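Local structure of sucrose 6(F)-phosphate phosphorylase (Thermoanaerobacterium thermosaccharolyticum DSM 571, 6S9V) at residues G140-K144 / M145-R149; F257-Q260 / Y261-E265; I333-Q336 / R337-L341. The protein belongs to the alpha-amylase family of enzymes and is built as a single chain on a closed eight-stranded parallel beta/alpha barrel. All coordinates share one frame; numbering follows the deposited sequence.

How the contacts relate
The three contacts follow one another along a single chain without overlapping. Contact 1 lies where the short helix 139-142 runs out into a loop, among the elements inserted between barrel strands 92-97 and 207-210. Contact 2 is part of the barrel itself, on helix 257-265 between strands 248-251 and 269-271. Contact 3 ends helix 324-336 and leads into strand 340-343 of a small antiparallel sheet whose strands fall, in sequence, between barrel strands 302-304 and 388-392. Their centres stand 24 to 30 Å apart and none touches another. A sulfate ion, probably from the crystallisation liquor, is bound by both R148 of contact 1 and H358 of strand 357-361, the neighbour of strand 340-343.

Contact 1 of 3, residues G140-K144 / M145-R149; sequences GDIEK and MFLRR. With SO4 (sulfate ion), chain D.
M145 folds back over I142 as the chain leaves helix 139-142. The backbone makes a type I beta turn from I142 to M145, closed by a hydrogen bond from M145 N to I142 O of 2.9 Å. CG of M145 sits anti to its own carbonyl carbon (chi1 -62°), and from there the chain is fully extended, which carries the thioether back alongside the helix end. Its CE lies 3.8 Å from I142 CD1, with SD almost as near, while CG rests against the carbonyl oxygen of D141. The two side chains slant across each other. I142 uses its other branch for L147: CG2 meets the fork of the leucine, 4.0 Å from CD1 and scarcely farther from CD2, the two side chains at about a right angle. Isoleucine thus divides its methyls between two partners.

Farther along, R148 curls rather than stretches, bent at chi2 (-55°) and chi3 (-63°). The curl brings NH1 back to L147 O at 3.1 Å, nearly in the guanidinium plane. F146 CZ lies 3.7 Å above that plane, toward the rim of the guanidinium, while R148 CD sits over one face of the F146 ring, also toward its rim. At the guanidinium edge, NE and NH2 both donate to O2 of a sulfate ion, at 3.0 Å and 2.9 Å, so three N-H groups fix the rotation of the group. The sulfate, probably from the crystallisation liquor, is also bound by H358 and Y215. R149 makes a salt bridge with D175. W168 of strand 164-168 packs on both I142 and M145, joining the helix end to that strand, and the loop continues to strand 153-157.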
ATOM      1  N   GLY A 140      17.779 -26.080   9.048  1.00 40.75           N
ATOM      2  CA  GLY A 140      18.664 -25.009   9.462  1.00 41.90           C
ATOM      3  C   GLY A 140      18.639 -23.830   8.513  1.00 42.15           C
ATOM      4  O   GLY A 140      18.752 -22.679   8.942  1.00 42.30           O
ATOM      5  N   ASP A 141      18.481 -24.092   7.215  1.00 42.38           N
ATOM      6  CA  ASP A 141      18.389 -23.002   6.252  1.00 42.21           C
ATOM      7  C   ASP A 141      17.044 -22.291   6.355  1.00 39.47           C
ATOM      8  O   ASP A 141      16.982 -21.058   6.282  1.00 37.69           O
ATOM      9  CB  ASP A 141      18.612 -23.530   4.834  1.00 42.90           C
ATOM     10  CG  ASP A 141      20.020 -24.049   4.618  1.00 44.09           C
ATOM     11  OD1 ASP A 141      20.928 -23.638   5.371  1.00 45.24           O
ATOM     12  OD2 ASP A 141      20.222 -24.857   3.687  1.00 43.79           O
ATOM     13  N   ILE A 142      15.958 -23.051   6.528  1.00 39.74           N
ATOM     14  CA  ILE A 142      14.638 -22.444   6.679  1.00 39.51           C
ATOM     15  C   ILE A 142      14.609 -21.545   7.909  1.00 40.11           C
ATOM     16  O   ILE A 142      13.990 -20.473   7.904  1.00 37.05           O
ATOM     17  CB  ILE A 142      13.552 -23.534   6.765  1.00 38.82           C
ATOM     18  CG1 ILE A 142      13.578 -24.449   5.538  1.00 39.58           C
ATOM     19  CG2 ILE A 142      12.184 -22.895   6.926  1.00 37.71           C
ATOM     20  CD1 ILE A 142      13.481 -23.724   4.220  1.00 40.40           C
ATOM     21  N   GLU A 143      15.277 -21.973   8.983  1.00 42.46           N
ATOM     22  CA  GLU A 143      15.279 -21.223  10.234  1.00 47.13           C
ATOM     23  C   GLU A 143      15.907 -19.844  10.085  1.00 43.60           C
ATOM     24  O   GLU A 143      15.631 -18.962  10.906  1.00 42.57           O
ATOM     25  CB  GLU A 143      16.015 -22.034  11.304  1.00 58.61           C
ATOM     26  CG  GLU A 143      15.259 -23.280  11.751  1.00 68.65           C
ATOM     27  CD  GLU A 143      16.103 -24.218  12.600  1.00 76.65           C
ATOM     28  OE1 GLU A 143      17.339 -24.044  12.643  1.00 78.98           O
ATOM     29  OE2 GLU A 143      15.527 -25.134  13.222  1.00 79.23           O
ATOM     30  N   LYS A 144      16.738 -19.633   9.063  1.00 42.25           N
ATOM     31  CA  LYS A 144      17.322 -18.320   8.819  1.00 41.85           C
ATOM     32  C   LYS A 144      16.398 -17.394   8.038  1.00 39.45           C
ATOM     33  O   LYS A 144      16.717 -16.208   7.876  1.00 35.89           O
ATOM     34  CB  LYS A 144      18.642 -18.454   8.056  1.00 44.08           C
ATOM     35  CG  LYS A 144      19.724 -19.239   8.783  1.00 50.09           C
ATOM     36  CD  LYS A 144      20.989 -19.321   7.938  1.00 55.67           C
ATOM     37  CE  LYS A 144      22.064 -20.173   8.602  1.00 61.48           C
ATOM     38  NZ  LYS A 144      23.280 -20.276   7.747  1.00 64.99           N
ATOM     39  N   MET A 145      15.270 -17.892   7.553  1.00 41.27           N
ATOM     40  CA  MET A 145      14.445 -17.123   6.638  1.00 40.22           C
ATOM     41  C   MET A 145      13.382 -16.332   7.383  1.00 37.67           C
ATOM     42  O   MET A 145      12.918 -16.723   8.456  1.00 37.16           O
ATOM     43  CB  MET A 145      13.777 -18.046   5.620  1.00 39.48           C
ATOM     44  CG  MET A 145      14.761 -18.789   4.742  1.00 37.99           C
ATOM     45  SD  MET A 145      13.947 -19.931   3.615  1.00 35.29           S
ATOM     46  CE  MET A 145      15.391 -20.687   2.866  1.00 34.02           C
ATOM     47  N   PHE A 146      12.995 -15.208   6.786  1.00 35.65           N
ATOM     48  CA  PHE A 146      11.865 -14.406   7.248  1.00 35.89           C
ATOM     49  C   PHE A 146      10.596 -15.057   6.720  1.00 34.89           C
ATOM     50  O   PHE A 146      10.158 -14.793   5.599  1.00 34.32           O
ATOM     51  CB  PHE A 146      12.029 -12.958   6.789  1.00 37.24           C
ATOM     52  CG  PHE A 146      10.905 -12.042   7.207  1.00 39.11           C
ATOM     53  CD1 PHE A 146      10.433 -12.027   8.509  1.00 43.40           C
ATOM     54  CD2 PHE A 146      10.382 -11.131   6.304  1.00 37.77           C
ATOM     55  CE1 PHE A 146       9.407 -11.168   8.882  1.00 44.10           C
ATOM     56  CE2 PHE A 146       9.368 -10.259   6.674  1.00 38.86           C
ATOM     57  CZ  PHE A 146       8.883 -10.275   7.963  1.00 41.05           C
ATOM     58  N   LEU A 147       9.984 -15.892   7.553  1.00 34.82           N
ATOM     59  CA  LEU A 147       8.854 -16.706   7.142  1.00 31.48           C
ATOM     60  C   LEU A 147       7.562 -15.924   7.317  1.00 33.08           C
ATOM     61  O   LEU A 147       7.389 -15.197   8.297  1.00 32.98           O
ATOM     62  CB  LEU A 147       8.800 -17.991   7.966  1.00 28.70           C
ATOM     63  CG  LEU A 147       9.984 -18.942   7.800  1.00 32.18           C
ATOM     64  CD1 LEU A 147       9.819 -20.166   8.684  1.00 33.92           C
ATOM     65  CD2 LEU A 147      10.138 -19.350   6.338  1.00 34.81           C
ATOM     66  N   ARG A 148       6.664 -16.066   6.344  1.00 33.55           N
ATOM     67  CA  ARG A 148       5.339 -15.464   6.395  1.00 32.74           C
ATOM     68  C   ARG A 148       4.246 -16.516   6.492  1.00 32.51           C
ATOM     69  O   ARG A 148       3.059 -16.175   6.418  1.00 32.36           O
ATOM     70  CB  ARG A 148       5.113 -14.584   5.164  1.00 30.55           C
ATOM     71  CG  ARG A 148       6.303 -13.711   4.801  1.00 32.13           C
ATOM     72  CD  ARG A 148       6.771 -12.827   5.952  1.00 36.68           C
ATOM     73  NE  ARG A 148       5.752 -11.865   6.364  1.00 39.87           N
ATOM     74  CZ  ARG A 148       5.224 -11.789   7.584  1.00 45.42           C
ATOM     75  NH1 ARG A 148       5.614 -12.611   8.553  1.00 45.87           N
ATOM     76  NH2 ARG A 148       4.303 -10.869   7.841  1.00 49.13           N
ATOM     77  N   ARG A 149       4.628 -17.785   6.591  1.00 31.47           N
ATOM     78  CA  ARG A 149       3.736 -18.894   6.902  1.00 34.47           C
ATOM     79  C   ARG A 149       4.620 -19.995   7.474  1.00 34.22           C
ATOM     80  O   ARG A 149       5.850 -19.892   7.460  1.00 33.13           O
ATOM     81  CB  ARG A 149       2.949 -19.356   5.675  1.00 37.44           C
ATOM     82  CG  ARG A 149       3.764 -20.113   4.659  1.00 36.75           C
ATOM     83  CD  ARG A 149       3.131 -20.070   3.267  1.00 31.54           C
ATOM     84  NE  ARG A 149       1.983 -20.959   3.119  1.00 30.73           N
ATOM     85  CZ  ARG A 149       2.058 -22.259   2.843  1.00 29.81           C
ATOM     86  NH1 ARG A 149       3.233 -22.856   2.702  1.00 27.55           N
ATOM     87  NH2 ARG A 149       0.948 -22.964   2.702  1.00 31.56           N
TER
HETATM   88  S   SO4 D 602       4.393  -8.338   4.529  1.00 37.86           S
HETATM   89  O1  SO4 D 602       5.831  -8.094   4.351  1.00 36.30           O
HETATM   90  O2  SO4 D 602       4.164  -9.595   5.233  1.00 39.93           O
HETATM   91  O3  SO4 D 602       3.833  -7.233   5.295  1.00 32.39           O
HETATM   92  O4  SO4 D 602       3.739  -8.427   3.229  1.00 42.58           O

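Contact 2 of 3, residues F257-Q260 / Y261-E265; sequences FEVQ and YKLAE
The ring of F257 points an edge at one face of Y261, and the two planes, inclined at 71°, form a T-shaped pair one helical turn apart. Atom CD1 of F257 stands over the centre of the tyrosine ring, 3.9 Å from Y261 CD2 and about as far from several other ring atoms. F257 has a face of its own engaged: the carboxylate carbon of E258 lies 3.5 Å above the plane, displaced toward the rim. At the edge of the Y261 ring, near its plane, is the carbonyl carbon of Q260. The F257 side chain adopts the crowded position between its backbone N and carbonyl carbon (chi1 78°), which brings the ring beside Y261.

The backbone here keeps the regular i to i+4 bonding of an alpha-helix, that of the beta-alpha-beta unit joining strands 248-251 and 269-271 of the TIM barrel. Y261 N reaches F257 O at 2.8 Å, and A264 N reaches Q260 O at 3.1 Å. F257 O also lies 3.2 Å from Y261 CD1.

On the buried side, the Q260 chain bends at chi2 (-91°), leaving OE1 4.1 Å from L263 CD1; its NE2 makes a weak hydrogen bond to Y271 O. Q260 and L263 both touch I270 of strand 269-271, and L263 also packs on Y232 and L235 of helix 230-244. The Y261 hydroxyl is hydrogen-bonded to N297 O, in the loop between helix 289-295 and strand 302-304, and the extended K262 chain reaches E228 in a salt bridge.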
ATOM      1  N   PHE A 257      13.936   1.466   8.244  1.00 23.05           N
ATOM      2  CA  PHE A 257      13.870   2.689   7.453  1.00 23.01           C
ATOM      3  C   PHE A 257      15.079   2.836   6.533  1.00 22.86           C
ATOM      4  O   PHE A 257      14.975   3.461   5.472  1.00 21.66           O
ATOM      5  CB  PHE A 257      13.722   3.908   8.373  1.00 24.30           C
ATOM      6  CG  PHE A 257      14.995   4.338   9.032  1.00 26.73           C
ATOM      7  CD1 PHE A 257      15.861   5.212   8.397  1.00 29.65           C
ATOM      8  CD2 PHE A 257      15.321   3.885  10.300  1.00 26.12           C
ATOM      9  CE1 PHE A 257      17.034   5.605   9.006  1.00 29.98           C
ATOM     10  CE2 PHE A 257      16.492   4.282  10.915  1.00 27.82           C
ATOM     11  CZ  PHE A 257      17.348   5.142  10.268  1.00 28.94           C
ATOM     12  N   GLU A 258      16.225   2.257   6.904  1.00 23.25           N
ATOM     13  CA  GLU A 258      17.414   2.371   6.059  1.00 24.69           C
ATOM     14  C   GLU A 258      17.193   1.748   4.683  1.00 22.81           C
ATOM     15  O   GLU A 258      17.746   2.227   3.686  1.00 23.11           O
ATOM     16  CB  GLU A 258      18.614   1.704   6.749  1.00 28.99           C
ATOM     17  CG  GLU A 258      19.071   2.384   8.046  1.00 35.39           C
ATOM     18  CD  GLU A 258      18.431   1.803   9.320  1.00 40.89           C
ATOM     19  OE1 GLU A 258      17.371   1.126   9.248  1.00 38.03           O
ATOM     20  OE2 GLU A 258      19.011   2.023  10.406  1.00 45.10           O
ATOM     21  N   VAL A 259      16.407   0.673   4.608  1.00 20.96           N
ATOM     22  CA  VAL A 259      16.120   0.039   3.323  1.00 20.76           C
ATOM     23  C   VAL A 259      15.249   0.945   2.465  1.00 18.95           C
ATOM     24  O   VAL A 259      15.542   1.191   1.288  1.00 20.16           O
ATOM     25  CB  VAL A 259      15.454  -1.330   3.549  1.00 23.18           C
ATOM     26  CG1 VAL A 259      14.862  -1.860   2.250  1.00 22.03           C
ATOM     27  CG2 VAL A 259      16.456  -2.305   4.154  1.00 27.83           C
ATOM     28  N   GLN A 260      14.168   1.457   3.048  1.00 18.33           N
ATOM     29  CA  GLN A 260      13.293   2.396   2.351  1.00 18.42           C
ATOM     30  C   GLN A 260      14.055   3.635   1.897  1.00 19.36           C
ATOM     31  O   GLN A 260      13.917   4.085   0.753  1.00 21.01           O
ATOM     32  CB  GLN A 260      12.144   2.789   3.276  1.00 18.20           C
ATOM     33  CG  GLN A 260      11.139   1.679   3.492  1.00 21.10           C
ATOM     34  CD  GLN A 260      10.021   1.745   2.480  1.00 22.38           C
ATOM     35  OE1 GLN A 260      10.161   1.269   1.357  1.00 22.02           O
ATOM     36  NE2 GLN A 260       8.913   2.370   2.859  1.00 24.08           N
ATOM     37  N   TYR A 261      14.865   4.210   2.784  1.00 19.05           N
ATOM     38  CA  TYR A 261      15.577   5.434   2.429  1.00 21.74           C
ATOM     39  C   TYR A 261      16.574   5.195   1.301  1.00 21.42           C
ATOM     40  O   TYR A 261      16.748   6.050   0.424  1.00 20.59           O
ATOM     41  CB  TYR A 261      16.278   6.007   3.651  1.00 23.99           C
ATOM     42  CG  TYR A 261      15.369   6.760   4.609  1.00 25.44           C
ATOM     43  CD1 TYR A 261      14.013   6.448   4.734  1.00 25.08           C
ATOM     44  CD2 TYR A 261      15.880   7.777   5.397  1.00 26.41           C
ATOM     45  CE1 TYR A 261      13.194   7.150   5.632  1.00 24.34           C
ATOM     46  CE2 TYR A 261      15.082   8.468   6.290  1.00 25.71           C
ATOM     47  CZ  TYR A 261      13.747   8.158   6.406  1.00 25.84           C
ATOM     48  OH  TYR A 261      12.988   8.886   7.304  1.00 28.19           O
ATOM     49  N   LYS A 262      17.243   4.043   1.302  1.00 21.29           N
ATOM     50  CA  LYS A 262      18.185   3.748   0.224  1.00 24.65           C
ATOM     51  C   LYS A 262      17.456   3.585  -1.106  1.00 23.26           C
ATOM     52  O   LYS A 262      17.953   4.020  -2.149  1.00 22.99           O
ATOM     53  CB  LYS A 262      18.990   2.499   0.574  1.00 27.81           C
ATOM     54  CG  LYS A 262      20.038   2.099  -0.449  1.00 31.47           C
ATOM     55  CD  LYS A 262      20.944   1.025   0.147  1.00 37.53           C
ATOM     56  CE  LYS A 262      21.741   0.277  -0.901  1.00 42.57           C
ATOM     57  NZ  LYS A 262      22.425  -0.901  -0.284  1.00 45.18           N
ATOM     58  N   LEU A 263      16.269   2.973  -1.088  1.00 20.59           N
ATOM     59  CA  LEU A 263      15.461   2.880  -2.300  1.00 21.36           C
ATOM     60  C   LEU A 263      15.149   4.264  -2.858  1.00 22.34           C
ATOM     61  O   LEU A 263      15.350   4.527  -4.052  1.00 22.03           O
ATOM     62  CB  LEU A 263      14.170   2.117  -1.996  1.00 20.90           C
ATOM     63  CG  LEU A 263      14.338   0.610  -1.865  1.00 20.31           C
ATOM     64  CD1 LEU A 263      13.055  -0.012  -1.310  1.00 20.68           C
ATOM     65  CD2 LEU A 263      14.715  -0.008  -3.186  1.00 19.80           C
ATOM     66  N   ALA A 264      14.658   5.166  -2.002  1.00 22.85           N
ATOM     67  CA  ALA A 264      14.396   6.540  -2.424  1.00 22.63           C
ATOM     68  C   ALA A 264      15.675   7.233  -2.880  1.00 21.47           C
ATOM     69  O   ALA A 264      15.676   7.953  -3.890  1.00 21.95           O
ATOM     70  CB  ALA A 264      13.746   7.327  -1.278  1.00 22.53           C
ATOM     71  N   GLU A 265      16.775   7.033  -2.151  1.00 20.54           N
ATOM     72  CA  GLU A 265      18.045   7.648  -2.536  1.00 22.96           C
ATOM     73  C   GLU A 265      18.494   7.170  -3.914  1.00 23.13           C
ATOM     74  O   GLU A 265      19.160   7.912  -4.651  1.00 22.63           O
ATOM     75  CB  GLU A 265      19.100   7.345  -1.465  1.00 26.59           C
ATOM     76  CG  GLU A 265      20.402   8.132  -1.592  1.00 34.32           C
ATOM     77  CD  GLU A 265      21.397   7.511  -2.562  1.00 41.58           C
ATOM     78  OE1 GLU A 265      21.416   6.266  -2.691  1.00 44.62           O
ATOM     79  OE2 GLU A 265      22.170   8.269  -3.190  1.00 41.76           O
TER

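Contact 3 of 3, residues I333-Q336 / R337-L341; sequences ICVQ and RGANL
I333 CG2 lies against one face of the R337 guanidinium, over its centre, 3.4 Å from R337 CZ. The two side chains run side by side in the same direction. The arginine is stretched from CG to NE (chi2 169°, chi3 -175°), and the extended chain carries the guanidinium alongside I333 as far as CG2. NH1 is hydrogen-bonded to A367 O, which helps set the rotation of the guanidinium, and I284 of helix 275-285 touches both residues.

Where the chain turns back, the small CB of A339 drops into the hollow beside the last turn, 3.2 Å from C334 O and 4.0 Å from C334 CB. V335 supplies the next bump. Its CG2 stands against L341 CD2 at 3.7 Å, the side chains crossing at about a right angle, while CG1 rests near A339 O. I360 of strand 357-361 packs on both C334 and A339.

G338 takes a positive phi (106°), at which a side chain would press on the preceding carbonyl oxygen. Besides weak bonds from R337 N to I333 O and C334 O, two bonds define the turn: A339 N to C334 O at 3.0 Å, and G338 N to V335 O at 3.1 Å. This is a Schellman motif with glycine at C-prime, ending helix 324-336 and directing the chain into strand 340-343.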
ATOM      1  N   ILE A 333      -3.448   0.921  23.041  1.00 21.56           N
ATOM      2  CA  ILE A 333      -4.566   1.856  22.923  1.00 22.11           C
ATOM      3  C   ILE A 333      -5.409   1.528  21.698  1.00 21.95           C
ATOM      4  O   ILE A 333      -6.644   1.558  21.756  1.00 22.14           O
ATOM      5  CB  ILE A 333      -4.059   3.313  22.894  1.00 22.50           C
ATOM      6  CG1 ILE A 333      -3.525   3.695  24.283  1.00 23.83           C
ATOM      7  CG2 ILE A 333      -5.170   4.268  22.417  1.00 22.57           C
ATOM      8  CD1 ILE A 333      -2.808   5.027  24.316  1.00 26.00           C
ATOM      9  N   CYS A 334      -4.768   1.202  20.571  1.00 22.03           N
ATOM     10  CA  CYS A 334      -5.539   0.820  19.390  1.00 21.36           C
ATOM     11  C   CYS A 334      -6.340  -0.455  19.645  1.00 20.75           C
ATOM     12  O   CYS A 334      -7.500  -0.570  19.220  1.00 20.80           O
ATOM     13  CB  CYS A 334      -4.614   0.636  18.185  1.00 20.61           C
ATOM     14  SG  CYS A 334      -3.970   2.190  17.525  1.00 21.86           S
ATOM     15  N   VAL A 335      -5.742  -1.425  20.333  1.00 19.72           N
ATOM     16  CA  VAL A 335      -6.454  -2.669  20.623  1.00 20.09           C
ATOM     17  C   VAL A 335      -7.624  -2.420  21.576  1.00 22.26           C
ATOM     18  O   VAL A 335      -8.678  -3.054  21.449  1.00 21.78           O
ATOM     19  CB  VAL A 335      -5.474  -3.726  21.154  1.00 22.92           C
ATOM     20  CG1 VAL A 335      -6.214  -4.951  21.659  1.00 26.04           C
ATOM     21  CG2 VAL A 335      -4.502  -4.129  20.037  1.00 23.40           C
ATOM     22  N   GLN A 336      -7.462  -1.523  22.554  1.00 24.44           N
ATOM     23  CA  GLN A 336      -8.611  -1.143  23.373  1.00 24.84           C
ATOM     24  C   GLN A 336      -9.707  -0.495  22.537  1.00 23.92           C
ATOM     25  O   GLN A 336     -10.885  -0.543  22.908  1.00 22.47           O
ATOM     26  CB  GLN A 336      -8.214  -0.197  24.500  1.00 28.20           C
ATOM     27  CG  GLN A 336      -7.565  -0.861  25.684  1.00 36.04           C
ATOM     28  CD  GLN A 336      -7.102   0.152  26.706  1.00 40.99           C
ATOM     29  OE1 GLN A 336      -7.136   1.361  26.456  1.00 44.78           O
ATOM     30  NE2 GLN A 336      -6.791  -0.326  27.905  1.00 40.02           N
ATOM     31  N   ARG A 337      -9.342   0.107  21.407  1.00 23.95           N
ATOM     32  CA  ARG A 337     -10.294   0.752  20.517  1.00 22.55           C
ATOM     33  C   ARG A 337     -10.778  -0.188  19.424  1.00 23.04           C
ATOM     34  O   ARG A 337     -11.329   0.280  18.419  1.00 22.89           O
ATOM     35  CB  ARG A 337      -9.680   2.020  19.914  1.00 20.68           C
ATOM     36  CG  ARG A 337      -9.453   3.088  20.973  1.00 23.48           C
ATOM     37  CD  ARG A 337      -8.612   4.257  20.512  1.00 22.41           C
ATOM     38  NE  ARG A 337      -8.366   5.140  21.646  1.00 21.82           N
ATOM     39  CZ  ARG A 337      -7.715   6.296  21.588  1.00 23.94           C
ATOM     40  NH1 ARG A 337      -7.220   6.739  20.439  1.00 23.29           N
ATOM     41  NH2 ARG A 337      -7.556   7.009  22.694  1.00 25.62           N
ATOM     42  N   GLY A 338     -10.588  -1.500  19.612  1.00 21.26           N
ATOM     43  CA  GLY A 338     -11.143  -2.526  18.750  1.00 20.76           C
ATOM     44  C   GLY A 338     -10.159  -3.210  17.820  1.00 21.81           C
ATOM     45  O   GLY A 338     -10.547  -4.154  17.121  1.00 22.05           O
ATOM     46  N   ALA A 339      -8.905  -2.784  17.794  1.00 22.72           N
ATOM     47  CA  ALA A 339      -7.946  -3.347  16.854  1.00 23.23           C
ATOM     48  C   ALA A 339      -7.609  -4.802  17.177  1.00 25.13           C
ATOM     49  O   ALA A 339      -7.711  -5.253  18.322  1.00 24.76           O
ATOM     50  CB  ALA A 339      -6.665  -2.519  16.867  1.00 21.31           C
ATOM     51  N   ASN A 340      -7.211  -5.543  16.144  1.00 24.75           N
ATOM     52  CA  ASN A 340      -6.482  -6.799  16.292  1.00 22.33           C
ATOM     53  C   ASN A 340      -5.125  -6.642  15.612  1.00 21.61           C
ATOM     54  O   ASN A 340      -4.855  -5.641  14.939  1.00 21.93           O
ATOM     55  CB  ASN A 340      -7.254  -7.993  15.716  1.00 21.76           C
ATOM     56  CG  ASN A 340      -7.474  -7.890  14.220  1.00 21.37           C
ATOM     57  OD1 ASN A 340      -6.615  -8.272  13.428  1.00 21.24           O
ATOM     58  ND2 ASN A 340      -8.632  -7.377  13.825  1.00 21.27           N
ATOM     59  N   LEU A 341      -4.246  -7.611  15.832  1.00 21.24           N
ATOM     60  CA  LEU A 341      -2.848  -7.455  15.462  1.00 22.69           C
ATOM     61  C   LEU A 341      -2.394  -8.559  14.527  1.00 23.39           C
ATOM     62  O   LEU A 341      -2.764  -9.726  14.694  1.00 26.78           O
ATOM     63  CB  LEU A 341      -1.940  -7.456  16.692  1.00 24.23           C
ATOM     64  CG  LEU A 341      -2.288  -6.442  17.779  1.00 24.29           C
ATOM     65  CD1 LEU A 341      -1.320  -6.612  18.940  1.00 26.26           C
ATOM     66  CD2 LEU A 341      -2.255  -5.035  17.231  1.00 22.23           C
TER